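Local coordinates for protein cerato-platanin 1 (Moniliophthora perniciosa, PDB 3SUJ) that is a secreted cerato-platanin of unknown function with a double-psi beta-barrel fold, and binds zinc ions, at residues A[16-24]-A[80-88]; A[59-68]-A[112-123]. One frame throughout, in Å; residues are numbered along the deposited sequence. Where two conformers were deposited one is given.

Contacts 1 and 2 belong to one double-psi beta-barrel domain, their centres about 15 Å apart. Along the chain the four segments alternate: 16-24 comes first, then 59-68, then 80-88 and finally 112-123, so the two contacts interlock. Contact 2 joins neighbouring antiparallel strands of the six-stranded mixed sheet, while contact 1 fastens a long loop around the corner at D84 that follows strand 76-83, the outermost strand on the other side of 63-68. C123 of contact 2 packs against M80 and V81. The loop is tied to the turn 59-62 by the C23-C60 disulfide, and A82 O and G61 N, 2.8 Å apart, probably hydrogen-bond to join the strand side of the two contacts.

Contact 1. Residues A[16-24]-A[80-88]; sequences SSLLSVTCS and MVAIDRSAE. With ZN (zinc ion), chain F.
T22 and C23 meet I83 and D84 where the chain turns a corner at D84, and the CA atoms of T22 and D84 come within 4.6 Å. Before that point 16-24 makes a short 3-10 turn at 18-20, led by an ST turn in which the S17 hydroxyl oxygen accepts the amide of L19. Backbone meets backbone through C23 N, which donates to I83 O at 3.0 Å from above the carbonyl plane, 35° out of it.

T22 and D84 carry the polar part of the contact. T22 N donates to D84 OD1 at 3.0 Å, on the anti side and tilted well out of the carboxylate plane. T22 OG1 accepts from R85 N, with OG1 and N 2.9 Å apart and the hydrogen bond fairly straight at 162°. With C23 on I83 before the corner and T22 on R85 after it, the loop spans the bend. The D84 carboxylate swings over to the loop because CG lies opposite the backbone N (chi1 -160°), while its other oxygen, OD2, is bonded to the hydroxyl of Y11; both oxygens thus have partners.

V21 covers one face of the D84 carboxylate, its CG1 methyl standing over CG at 3.8 Å, and CG2 presses on I83 O at 3.2 Å. Its CG1 also meets I83 CD1 at 4.2 Å, and L18 CD1 approaches that same methyl, so I83 ends in an apolar patch under the loop. Beyond the touching residues, E88 OE2 binds a zinc ion at 1.8 Å.

The guanidinium of R85 turns from the loop toward the carbonyls of S50 and I52. C23 is disulfide-bonded to C60, and V21 packs on F37. Further back along 80-83, M80 pairs with Y64 of strand 63-68 and rests its side chain on strand 90-92.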
ATOM      1  N   SER A  16     -10.702  -8.936  -5.197  1.00 11.22           N
ATOM      2  CA  SER A  16      -9.805  -9.971  -4.658  1.00 12.29           C
ATOM      3  C   SER A  16      -9.966 -10.176  -3.167  1.00 10.99           C
ATOM      4  O   SER A  16     -10.249  -9.224  -2.425  1.00 11.47           O
ATOM      5  CB  SER A  16      -8.353  -9.578  -4.977  1.00 11.83           C
ATOM      6  OG  SER A  16      -8.223  -9.581  -6.387  1.00 12.70           O
ATOM      7  N   SER A  17      -9.862 -11.398  -2.701  1.00 11.88           N
ATOM      8  CA  SER A  17     -10.068 -11.713  -1.334  1.00 12.67           C
ATOM      9  C   SER A  17      -8.883 -11.312  -0.439  1.00 12.11           C
ATOM     10  O   SER A  17      -7.723 -11.438  -0.834  1.00 12.93           O
ATOM     11  CB  SER A  17     -10.264 -13.239  -1.216  1.00 14.20           C
ATOM     12  OG  SER A  17     -10.412 -13.615   0.103  1.00 14.60           O
ATOM     13  N   LEU A  18      -9.146 -10.925   0.804  1.00 12.08           N
ATOM     14  CA  LEU A  18      -8.045 -10.748   1.740  1.00 11.68           C
ATOM     15  C   LEU A  18      -7.337 -12.052   2.044  1.00 11.62           C
ATOM     16  O   LEU A  18      -6.208 -12.058   2.536  1.00 11.86           O
ATOM     17  CB  LEU A  18      -8.465 -10.115   3.044  1.00 12.26           C
ATOM     18  CG  LEU A  18      -8.356  -8.575   3.081  1.00 10.18           C
ATOM     19  CD1 LEU A  18      -6.867  -8.074   2.998  1.00 12.36           C
ATOM     20  CD2 LEU A  18      -9.229  -7.929   2.049  1.00 12.36           C
ATOM     21  N   LEU A  19      -7.944 -13.197   1.730  1.00 11.69           N
ATOM     22  CA  LEU A  19      -7.221 -14.485   1.836  1.00 12.41           C
ATOM     23  C   LEU A  19      -6.103 -14.637   0.836  1.00 12.56           C
ATOM     24  O   LEU A  19      -5.242 -15.514   1.032  1.00 14.92           O
ATOM     25  CB  LEU A  19      -8.202 -15.685   1.802  1.00 15.54           C
ATOM     26  CG  LEU A  19      -9.230 -15.674   2.894  1.00 16.27           C
ATOM     27  CD1 LEU A  19     -10.257 -16.807   2.571  1.00 21.55           C
ATOM     28  CD2 LEU A  19      -8.599 -15.756   4.284  1.00 22.44           C
ATOM     29  N   SER A  20      -6.018 -13.753  -0.140  1.00 10.90           N
ATOM     30  CA  SER A  20      -4.975 -13.820  -1.184  1.00 11.92           C
ATOM     31  C   SER A  20      -3.653 -13.126  -0.870  1.00 11.45           C
ATOM     32  O   SER A  20      -2.726 -13.198  -1.661  1.00 13.32           O
ATOM     33  CB  SER A  20      -5.493 -13.269  -2.509  1.00 12.87           C
ATOM     34  OG  SER A  20      -5.591 -11.853  -2.543  1.00 13.56           O
ATOM     35  N   VAL A  21      -3.608 -12.446   0.289  1.00 10.79           N
ATOM     36  CA  VAL A  21      -2.404 -11.670   0.666  1.00  9.36           C
ATOM     37  C   VAL A  21      -1.900 -12.179   1.991  1.00  7.91           C
ATOM     38  O   VAL A  21      -2.532 -12.952   2.717  1.00 10.25           O
ATOM     39  CB  VAL A  21      -2.777 -10.157   0.678  1.00  8.96           C
ATOM     40  CG1 VAL A  21      -3.146  -9.666  -0.714  1.00  5.76           C
ATOM     41  CG2 VAL A  21      -3.893  -9.904   1.700  1.00 10.26           C
ATOM     42  N   THR A  22      -0.749 -11.663   2.371  1.00  9.35           N
ATOM     43  CA  THR A  22      -0.073 -12.168   3.573  1.00  8.73           C
ATOM     44  C   THR A  22      -0.943 -11.933   4.801  1.00  9.00           C
ATOM     45  O   THR A  22      -1.028 -12.780   5.724  1.00 10.96           O
ATOM     46  CB  THR A  22       1.269 -11.402   3.750  1.00  9.21           C
ATOM     47  OG1 THR A  22       2.026 -11.486   2.579  1.00  9.90           O
ATOM     48  CG2 THR A  22       2.015 -11.957   4.973  1.00 11.69           C
ATOM     49  N   CYS A  23      -1.606 -10.789   4.874  1.00  8.39           N
ATOM     50  CA  CYS A  23      -2.397 -10.396   6.045  1.00 10.68           C
ATOM     51  C   CYS A  23      -3.804 -10.920   5.989  1.00 10.99           C
ATOM     52  O   CYS A  23      -4.789 -10.173   6.117  1.00 12.53           O
ATOM     53  CB  CYS A  23      -2.401  -8.844   6.209  1.00 10.03           C
ATOM     54  SG  CYS A  23      -0.732  -8.165   6.373  1.00 10.20           S
ATOM     55  N   SER A  24      -3.875 -12.228   5.840  1.00 12.19           N
ATOM     56  CA  SER A  24      -5.175 -12.929   5.655  1.00 13.83           C
ATOM     57  C   SER A  24      -5.974 -13.071   6.931  1.00 16.61           C
ATOM     58  O   SER A  24      -6.857 -12.304   7.227  1.00 19.28           O
ATOM     59  CB  SER A  24      -4.935 -14.222   4.903  1.00 13.65           C
ATOM     60  OG  SER A  24      -3.995 -14.945   5.653  1.00 15.60           O
ATOM     61  N   MET A  80      -1.238   4.641   2.517  1.00  7.66           N
ATOM     62  CA  MET A  80      -1.451   3.258   2.039  1.00  7.42           C
ATOM     63  C   MET A  80      -1.640   2.305   3.193  1.00  6.54           C
ATOM     64  O   MET A  80      -0.821   2.289   4.080  1.00  7.94           O
ATOM     65  CB  MET A  80      -0.194   2.839   1.206  1.00  9.58           C
ATOM     66  CG  MET A  80      -0.415   1.548   0.396  1.00 10.42           C
ATOM     67  SD  MET A  80       1.053   0.663  -0.143  1.00 12.45           S
ATOM     68  CE  MET A  80       1.312  -0.208   1.372  1.00 11.23           C
ATOM     69  N   VAL A  81      -2.661   1.433   3.082  1.00  8.04           N
ATOM     70  CA  VAL A  81      -2.820   0.367   4.022  1.00  8.63           C
ATOM     71  C   VAL A  81      -1.959  -0.818   3.594  1.00  7.43           C
ATOM     72  O   VAL A  81      -2.157  -1.309   2.441  1.00  8.34           O
ATOM     73  CB  VAL A  81      -4.313  -0.053   4.168  1.00  8.36           C
ATOM     74  CG1 VAL A  81      -4.433  -1.216   5.174  1.00  9.90           C
ATOM     75  CG2 VAL A  81      -5.168   1.186   4.580  1.00 10.78           C
ATOM     76  N   ALA A  82      -1.109  -1.332   4.447  1.00  7.50           N
ATOM     77  CA  ALA A  82      -0.280  -2.456   4.124  1.00  6.93           C
ATOM     78  C   ALA A  82      -0.955  -3.762   4.502  1.00  7.11           C
ATOM     79  O   ALA A  82      -1.417  -3.985   5.617  1.00  8.31           O
ATOM     80  CB  ALA A  82       0.994  -2.370   4.911  1.00  9.02           C
ATOM     81  N   ILE A  83      -1.091  -4.625   3.472  1.00  7.29           N
ATOM     82  CA  ILE A  83      -1.865  -5.870   3.635  1.00  7.65           C
ATOM     83  C   ILE A  83      -1.082  -7.093   3.152  1.00  8.15           C
ATOM     84  O   ILE A  83      -1.631  -8.240   3.262  1.00  9.16           O
ATOM     85  CB  ILE A  83      -3.223  -5.789   2.841  1.00  8.43           C
ATOM     86  CG1 ILE A  83      -2.972  -5.838   1.298  1.00  9.51           C
ATOM     87  CG2 ILE A  83      -3.991  -4.497   3.166  1.00  9.35           C
ATOM     88  CD1 ILE A  83      -4.322  -5.842   0.478  1.00 11.86           C
ATOM     89  N   ASP A  84       0.086  -6.894   2.605  1.00  7.00           N
ATOM     90  CA  ASP A  84       0.806  -7.979   1.898  1.00  8.03           C
ATOM     91  C   ASP A  84       2.295  -7.787   2.086  1.00  7.86           C
ATOM     92  O   ASP A  84       2.749  -6.607   2.256  1.00  7.78           O
ATOM     93  CB  ASP A  84       0.390  -7.916   0.379  1.00  8.44           C
ATOM     94  CG  ASP A  84       0.617  -9.161  -0.376  1.00  9.74           C
ATOM     95  OD1 ASP A  84       0.670 -10.282   0.184  1.00 10.19           O
ATOM     96  OD2 ASP A  84       0.645  -9.019  -1.614  1.00 11.44           O
ATOM     97  N   ARG A  85       3.090  -8.819   2.043  1.00  7.96           N
ATOM     98  CA  ARG A  85       4.522  -8.616   2.035  1.00  8.15           C
ATOM     99  C   ARG A  85       5.038  -8.119   0.674  1.00 10.10           C
ATOM    100  O   ARG A  85       4.531  -8.578  -0.401  1.00 13.12           O
ATOM    101  CB  ARG A  85       5.247  -9.945   2.380  1.00  9.15           C
ATOM    102  CG  ARG A  85       6.784  -9.806   2.320  1.00 10.28           C
ATOM    103  CD  ARG A  85       7.484 -10.859   3.176  1.00  8.98           C
ATOM    104  NE  ARG A  85       8.934 -10.649   3.058  1.00 10.71           N
ATOM    105  CZ  ARG A  85       9.585  -9.640   3.651  1.00  9.08           C
ATOM    106  NH1 ARG A  85       8.982  -8.808   4.475  1.00  8.53           N
ATOM    107  NH2 ARG A  85      10.880  -9.428   3.384  1.00 10.99           N
ATOM    108  N   SER A  86       5.971  -7.174   0.645  1.00  9.17           N
ATOM    109  CA  SER A  86       6.774  -6.854  -0.522  0.50 10.41           C
ATOM    110  C   SER A  86       8.201  -7.196  -0.074  1.00 11.07           C
ATOM    111  O   SER A  86       8.564  -6.960   1.085  1.00 12.10           O
ATOM    112  CB  SER A  86       6.619  -5.334  -0.791  0.50 11.07           C
ATOM    113  OG  SER A  86       7.122  -4.983  -2.078  0.50 12.47           O
ATOM    114  N   ALA A  87       9.034  -7.666  -0.987  1.00 15.01           N
ATOM    115  CA  ALA A  87      10.365  -8.009  -0.531  1.00 15.22           C
ATOM    116  C   ALA A  87      11.287  -6.837  -0.171  1.00 13.64           C
ATOM    117  O   ALA A  87      12.100  -7.024   0.738  1.00 14.21           O
ATOM    118  CB  ALA A  87      11.039  -9.114  -1.419  1.00 19.66           C
ATOM    119  N   GLU A  88      11.095  -5.657  -0.741  1.00 13.15           N
ATOM    120  CA  GLU A  88      11.831  -4.479  -0.345  1.00 13.01           C
ATOM    121  C   GLU A  88      11.110  -3.181  -0.582  1.00 12.39           C
ATOM    122  O   GLU A  88      10.943  -2.731  -1.741  1.00 19.13           O
ATOM    123  CB  GLU A  88      13.191  -4.373  -1.141  1.00 15.70           C
ATOM    124  CG  GLU A  88      14.226  -3.381  -0.522  1.00 19.73           C
ATOM    125  CD  GLU A  88      15.701  -3.628  -0.945  1.00 25.78           C
ATOM    126  OE1 GLU A  88      16.269  -4.660  -0.561  1.00 28.40           O
ATOM    127  OE2 GLU A  88      16.312  -2.736  -1.597  1.00 24.32           O
TER
HETATM  128 ZN    ZN F 205      18.103  -3.028  -1.640  0.50 20.59          ZN

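Contact 2. Residues A[59-68]-A[112-123]. With ZN (zinc ion), chain D.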
ATOM      1  N   ASN A  59       2.458  -5.456  11.750  1.00  9.27           N
ATOM      2  CA  ASN A  59       2.304  -4.328  10.825  1.00  9.69           C
ATOM      3  C   ASN A  59       1.137  -4.506   9.866  1.00  8.89           C
ATOM      4  O   ASN A  59       0.822  -3.571   9.088  1.00  9.95           O
ATOM      5  CB  ASN A  59       3.597  -4.100  10.052  1.00 10.51           C
ATOM      6  CG  ASN A  59       4.671  -3.548  10.965  1.00 10.48           C
ATOM      7  OD1 ASN A  59       4.348  -2.649  11.788  1.00 12.05           O
ATOM      8  ND2 ASN A  59       5.872  -4.008  10.845  1.00 10.33           N
ATOM      9  N   CYS A  60       0.493  -5.670   9.818  1.00  8.50           N
ATOM     10  CA  CYS A  60      -0.671  -5.817   8.915  1.00  8.51           C
ATOM     11  C   CYS A  60      -1.706  -4.780   9.261  1.00  9.75           C
ATOM     12  O   CYS A  60      -2.063  -4.573  10.434  1.00 10.73           O
ATOM     13  CB  CYS A  60      -1.256  -7.191   9.148  1.00  9.11           C
ATOM     14  SG  CYS A  60      -0.333  -8.540   8.374  1.00 10.85           S
ATOM     15  N   GLY A  61      -2.294  -4.152   8.257  1.00  9.02           N
ATOM     16  CA  GLY A  61      -3.291  -3.123   8.471  1.00  9.24           C
ATOM     17  C   GLY A  61      -2.729  -1.780   8.892  1.00 11.31           C
ATOM     18  O   GLY A  61      -3.563  -0.900   9.149  1.00 12.84           O
ATOM     19  N   SER A  62      -1.443  -1.593   8.965  1.00  9.61           N
ATOM     20  CA  SER A  62      -0.904  -0.270   9.310  1.00 10.86           C
ATOM     21  C   SER A  62      -1.017   0.670   8.123  1.00  8.85           C
ATOM     22  O   SER A  62      -1.101   0.248   6.953  1.00  9.53           O
ATOM     23  CB  SER A  62       0.606  -0.390   9.650  1.00 13.54           C
ATOM     24  OG  SER A  62       0.891  -0.889  10.906  1.00 18.56           O
ATOM     25  N   CYS A  63      -1.019   1.947   8.427  1.00  9.02           N
ATOM     26  CA  CYS A  63      -1.156   3.018   7.465  1.00  8.27           C
ATOM     27  C   CYS A  63       0.149   3.723   7.285  1.00  8.98           C
ATOM     28  O   CYS A  63       0.757   4.247   8.273  1.00 10.10           O
ATOM     29  CB  CYS A  63      -2.204   3.982   8.000  1.00 10.28           C
ATOM     30  SG  CYS A  63      -2.585   5.366   6.849  1.00 10.40           S
ATOM     31  N   TYR A  64       0.640   3.819   6.060  1.00  7.78           N
ATOM     32  CA  TYR A  64       1.926   4.451   5.756  1.00  7.84           C
ATOM     33  C   TYR A  64       1.703   5.664   4.911  1.00  7.89           C
ATOM     34  O   TYR A  64       1.061   5.562   3.812  1.00  8.80           O
ATOM     35  CB  TYR A  64       2.865   3.453   5.028  1.00  8.17           C
ATOM     36  CG  TYR A  64       3.281   2.337   5.905  1.00  7.49           C
ATOM     37  CD1 TYR A  64       4.462   2.441   6.647  1.00  8.83           C
ATOM     38  CD2 TYR A  64       2.580   1.155   5.996  1.00  9.93           C
ATOM     39  CE1 TYR A  64       4.917   1.421   7.475  1.00  9.22           C
ATOM     40  CE2 TYR A  64       3.046   0.115   6.835  1.00  9.73           C
ATOM     41  CZ  TYR A  64       4.216   0.245   7.502  1.00 10.06           C
ATOM     42  OH  TYR A  64       4.625  -0.819   8.311  1.00 12.33           O
ATOM     43  N   GLN A  65       2.257   6.788   5.308  1.00  7.92           N
ATOM     44  CA  GLN A  65       2.316   7.957   4.476  1.00  7.02           C
ATOM     45  C   GLN A  65       3.543   7.908   3.618  1.00  6.90           C
ATOM     46  O   GLN A  65       4.682   7.786   4.112  1.00  7.89           O
ATOM     47  CB  GLN A  65       2.399   9.159   5.373  1.00  8.05           C
ATOM     48  CG  GLN A  65       2.460  10.505   4.573  1.00  9.31           C
ATOM     49  CD  GLN A  65       2.721  11.673   5.508  1.00 10.74           C
ATOM     50  OE1 GLN A  65       3.641  11.563   6.362  1.00 17.12           O
ATOM     51  NE2 GLN A  65       1.954  12.725   5.459  1.00 11.32           N
ATOM     52  N   LEU A  66       3.326   7.932   2.308  1.00  7.54           N
ATOM     53  CA  LEU A  66       4.403   7.870   1.330  1.00  7.05           C
ATOM     54  C   LEU A  66       4.424   9.169   0.568  1.00  6.97           C
ATOM     55  O   LEU A  66       3.436   9.543  -0.006  1.00  8.64           O
ATOM     56  CB  LEU A  66       4.197   6.708   0.360  1.00  7.04           C
ATOM     57  CG  LEU A  66       3.969   5.344   1.001  1.00  9.51           C
ATOM     58  CD1 LEU A  66       3.695   4.242  -0.075  1.00 14.49           C
ATOM     59  CD2 LEU A  66       5.139   4.895   1.807  1.00 15.69           C
ATOM     60  N   THR A  67       5.573   9.831   0.605  1.00  7.06           N
ATOM     61  CA  THR A  67       5.700  11.162   0.014  1.00  8.52           C
ATOM     62  C   THR A  67       6.718  11.144  -1.078  1.00  7.86           C
ATOM     63  O   THR A  67       7.844  10.690  -0.933  1.00  9.15           O
ATOM     64  CB  THR A  67       6.105  12.233   1.093  1.00  8.80           C
ATOM     65  OG1 THR A  67       5.060  12.206   2.121  1.00  8.87           O
ATOM     66  CG2 THR A  67       6.136  13.619   0.446  1.00 10.16           C
ATOM     67  N   TYR A  68       6.212  11.639  -2.212  1.00  8.68           N
ATOM     68  CA  TYR A  68       7.052  11.711  -3.467  1.00  9.21           C
ATOM     69  C   TYR A  68       7.313  13.139  -3.766  1.00 10.03           C
ATOM     70  O   TYR A  68       6.397  13.949  -3.829  1.00 10.69           O
ATOM     71  CB  TYR A  68       6.333  11.043  -4.644  1.00  9.05           C
ATOM     72  CG  TYR A  68       7.101  11.085  -5.940  1.00 11.53           C
ATOM     73  CD1 TYR A  68       8.313  10.454  -6.074  1.00 12.21           C
ATOM     74  CD2 TYR A  68       6.593  11.796  -7.004  1.00 12.42           C
ATOM     75  CE1 TYR A  68       9.024  10.490  -7.319  1.00 13.65           C
ATOM     76  CE2 TYR A  68       7.297  11.836  -8.261  1.00 14.10           C
ATOM     77  CZ  TYR A  68       8.468  11.199  -8.304  1.00 14.29           C
ATOM     78  OH  TYR A  68       9.174  11.189  -9.519  1.00 19.10           O
ATOM     79  N   ASN A 112      11.596   6.585  -5.560  1.00  9.87           N
ATOM     80  CA  ASN A 112      11.945   6.743  -4.114  1.00 10.67           C
ATOM     81  C   ASN A 112      10.984   7.662  -3.436  1.00  9.73           C
ATOM     82  O   ASN A 112      10.595   8.663  -4.022  1.00 12.08           O
ATOM     83  CB  ASN A 112      13.388   7.275  -3.991  1.00 13.30           C
ATOM     84  CG  ASN A 112      14.398   6.281  -4.537  1.00 15.70           C
ATOM     85  OD1 ASN A 112      14.246   5.057  -4.443  1.00 18.29           O
ATOM     86  ND2 ASN A 112      15.440   6.810  -5.125  1.00 25.01           N
ATOM     87  N   VAL A 113      10.547   7.250  -2.268  1.00  9.92           N
ATOM     88  CA  VAL A 113       9.625   8.041  -1.432  1.00 10.68           C
ATOM     89  C   VAL A 113      10.146   8.154  -0.016  1.00 10.62           C
ATOM     90  O   VAL A 113      10.892   7.308   0.457  1.00 11.25           O
ATOM     91  CB  VAL A 113       8.212   7.395  -1.408  1.00 10.85           C
ATOM     92  CG1 VAL A 113       7.552   7.420  -2.794  1.00 13.04           C
ATOM     93  CG2 VAL A 113       8.260   6.002  -0.853  1.00 11.63           C
ATOM     94  N   ASP A 114       9.665   9.188   0.662  1.00  9.71           N
ATOM     95  CA  ASP A 114       9.815   9.178   2.165  1.00 10.65           C
ATOM     96  C   ASP A 114       8.659   8.470   2.779  1.00  9.44           C
ATOM     97  O   ASP A 114       7.555   8.602   2.301  1.00 11.87           O
ATOM     98  CB  ASP A 114       9.845  10.652   2.667  1.00 14.25           C
ATOM     99  CG  ASP A 114      11.183  11.195   2.549  1.00 23.13           C
ATOM    100  OD1 ASP A 114      12.017  10.822   3.400  1.00 31.29           O
ATOM    101  OD2 ASP A 114      11.437  11.912   1.587  1.00 31.43           O
ATOM    102  N   VAL A 115       8.842   7.710   3.836  1.00  9.86           N
ATOM    103  CA  VAL A 115       7.808   6.925   4.472  1.00  9.91           C
ATOM    104  C   VAL A 115       7.737   7.275   5.945  1.00  9.46           C
ATOM    105  O   VAL A 115       8.826   7.314   6.619  1.00 11.84           O
ATOM    106  CB  VAL A 115       8.068   5.443   4.257  1.00 12.39           C
ATOM    107  CG1 VAL A 115       9.441   5.006   4.670  1.00 14.72           C
ATOM    108  CG2 VAL A 115       7.010   4.587   4.981  1.00 13.95           C
ATOM    109  N   ARG A 116       6.526   7.372   6.467  1.00 10.21           N
ATOM    110  CA  ARG A 116       6.321   7.446   7.892  1.00 11.64           C
ATOM    111  C   ARG A 116       5.114   6.601   8.186  1.00 11.71           C
ATOM    112  O   ARG A 116       4.094   6.736   7.464  1.00 12.39           O
ATOM    113  CB  ARG A 116       5.991   8.917   8.147  1.00 15.05           C
ATOM    114  CG  ARG A 116       6.001   9.548   9.479  1.00 23.18           C
ATOM    115  CD  ARG A 116       6.566  10.881   8.938  0.50 18.49           C
ATOM    116  NE  ARG A 116       7.727  11.336   9.617  0.50 13.86           N
ATOM    117  CZ  ARG A 116       7.667  12.417  10.358  0.50 12.76           C
ATOM    118  NH1 ARG A 116       6.513  13.079  10.454  0.50 11.56           N
ATOM    119  NH2 ARG A 116       8.689  12.715  11.053  0.50 10.08           N
ATOM    120  N   LYS A 117       5.112   5.785   9.208  1.00 10.88           N
ATOM    121  CA  LYS A 117       3.864   5.174   9.697  1.00 11.73           C
ATOM    122  C   LYS A 117       3.042   6.224  10.407  1.00 11.13           C
ATOM    123  O   LYS A 117       3.623   7.017  11.187  1.00 13.09           O
ATOM    124  CB  LYS A 117       4.161   4.041  10.640  1.00 13.05           C
ATOM    125  CG  LYS A 117       2.768   3.309  10.874  1.00 14.42           C
ATOM    126  CD  LYS A 117       2.808   2.119  11.755  1.00 16.66           C
ATOM    127  CE  LYS A 117       3.619   0.874  11.143  1.00 15.89           C
ATOM    128  NZ  LYS A 117       3.508  -0.171  12.076  1.00 19.60           N
ATOM    129  N   VAL A 118       1.770   6.377  10.063  1.00  9.74           N
ATOM    130  CA  VAL A 118       0.881   7.403  10.628  1.00 10.63           C
ATOM    131  C   VAL A 118      -0.374   6.726  11.174  1.00 10.37           C
ATOM    132  O   VAL A 118      -0.618   5.547  11.012  1.00 10.85           O
ATOM    133  CB  VAL A 118       0.519   8.478   9.563  1.00 10.17           C
ATOM    134  CG1 VAL A 118       1.758   9.211   9.066  1.00 11.06           C
ATOM    135  CG2 VAL A 118      -0.231   7.843   8.329  1.00 10.38           C
ATOM    136  N   ASP A 119      -1.170   7.493  11.898  1.00 12.29           N
ATOM    137  CA  ASP A 119      -2.407   6.965  12.447  1.00 12.20           C
ATOM    138  C   ASP A 119      -3.262   6.427  11.352  1.00 11.19           C
ATOM    139  O   ASP A 119      -3.395   7.026  10.309  1.00 11.86           O
ATOM    140  CB  ASP A 119      -3.151   8.139  13.076  1.00 14.80           C
ATOM    141  CG  ASP A 119      -4.330   7.702  13.927  1.00 15.23           C
ATOM    142  OD1 ASP A 119      -4.061   7.401  15.077  1.00 16.23           O
ATOM    143  OD2 ASP A 119      -5.448   7.568  13.409  1.00 19.15           O
ATOM    144  N   PHE A 120      -4.000   5.355  11.646  1.00 11.35           N
ATOM    145  CA  PHE A 120      -4.813   4.689  10.672  1.00 11.13           C
ATOM    146  C   PHE A 120      -5.903   5.606  10.148  1.00 12.97           C
ATOM    147  O   PHE A 120      -6.371   5.449   9.012  1.00 12.67           O
ATOM    148  CB  PHE A 120      -5.395   3.432  11.257  1.00 11.70           C
ATOM    149  CG  PHE A 120      -6.066   2.595  10.199  1.00 13.34           C
ATOM    150  CD1 PHE A 120      -5.285   1.768   9.353  1.00 14.07           C
ATOM    151  CD2 PHE A 120      -7.415   2.764   9.897  1.00 17.35           C
ATOM    152  CE1 PHE A 120      -5.854   1.075   8.328  1.00 16.84           C
ATOM    153  CE2 PHE A 120      -7.998   2.050   8.801  1.00 21.78           C
ATOM    154  CZ  PHE A 120      -7.186   1.180   8.029  1.00 19.36           C
ATOM    155  N   SER A 121      -6.354   6.574  10.990  1.00 12.84           N
ATOM    156  CA  SER A 121      -7.313   7.513  10.532  1.00 13.00           C
ATOM    157  C   SER A 121      -6.901   8.239   9.209  1.00 12.72           C
ATOM    158  O   SER A 121      -7.780   8.672   8.438  1.00 13.92           O
ATOM    159  CB  SER A 121      -7.600   8.640  11.548  1.00 15.36           C
ATOM    160  OG  SER A 121      -6.412   9.317  11.877  1.00 21.00           O
ATOM    161  N   ARG A 122      -5.576   8.368   8.979  1.00 12.72           N
ATOM    162  CA  ARG A 122      -5.096   9.099   7.796  1.00 12.00           C
ATOM    163  C   ARG A 122      -5.393   8.295   6.513  1.00 11.52           C
ATOM    164  O   ARG A 122      -5.540   8.844   5.411  1.00 13.04           O
ATOM    165  CB  ARG A 122      -3.581   9.359   7.928  1.00 11.68           C
ATOM    166  CG  ARG A 122      -3.035  10.175   9.163  1.00 13.43           C
ATOM    167  CD  ARG A 122      -3.424  11.608   9.093  1.00 16.05           C
ATOM    168  NE  ARG A 122      -2.717  12.310   8.022  1.00 13.18           N
ATOM    169  CZ  ARG A 122      -1.505  12.833   8.228  1.00 12.38           C
ATOM    170  NH1 ARG A 122      -0.816  12.623   9.319  1.00 12.80           N
ATOM    171  NH2 ARG A 122      -0.946  13.486   7.249  1.00 12.11           N
ATOM    172  N   CYS A 123      -5.582   6.981   6.643  1.00 11.67           N
ATOM    173  CA  CYS A 123      -5.894   6.132   5.484  1.00 12.63           C
ATOM    174  C   CYS A 123      -7.423   6.083   5.273  1.00 17.46           C
ATOM    175  O   CYS A 123      -7.893   5.602   4.285  1.00 21.29           O
ATOM    176  CB  CYS A 123      -5.341   4.691   5.722  1.00 11.57           C
ATOM    177  SG  CYS A 123      -3.612   4.462   5.325  1.00 10.80           S
TER
HETATM  178 ZN    ZN D 203      -5.657   7.242  16.228  0.80 14.07          ZN
HETATM  179  O   HOH W   1      -0.949   2.747  11.137  1.00 14.17           O
HETATM  180  O   HOH W   2       9.782  12.840  -0.695  1.00 22.53           O
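K117 NZ donates to N59 OD1 at 2.6 Å and to S62 OG at 3.0 Å, bringing K117 of strand 112-118 onto the type II turn 59-62. The lysine gets there by a bend at chi3 (-67°), which lays CE 3.4 Å from Y64 OH. Y64 also stands alongside V115, its CD1 3.7 Å from CG2 of that valine; an alanine in place of this tyrosine would probably open a gap beside V115 and the K117 chain, leaving that chain freer to turn.

Strands 63-68 and 112-118 run antiparallel, with Q65-R116 and T67-D114 as hydrogen-bonded pairs. L66 packs on V115 along the same face as Y64, and a water bridges C63 N and V118 O. After D119 the chain curls back to the C63-C123 disulfide, while an Asx turn at D119 holds OD2 as OD1 binds zinc at 2.0 Å.

Farther out, N59 ND2 bonds to D51 O, F90 meets Y64 edge-to-face, and the side-chain NE2 of Q65 is hydrogen-bonded to Y79 OH. The strand pair is thus fixed by backbone bonds, while beyond it the C63-C123 bridge holds the C-terminal curl covalently and the K117 ammonium, gripped by two uncharged oxygens, is likely to keep its positive charge.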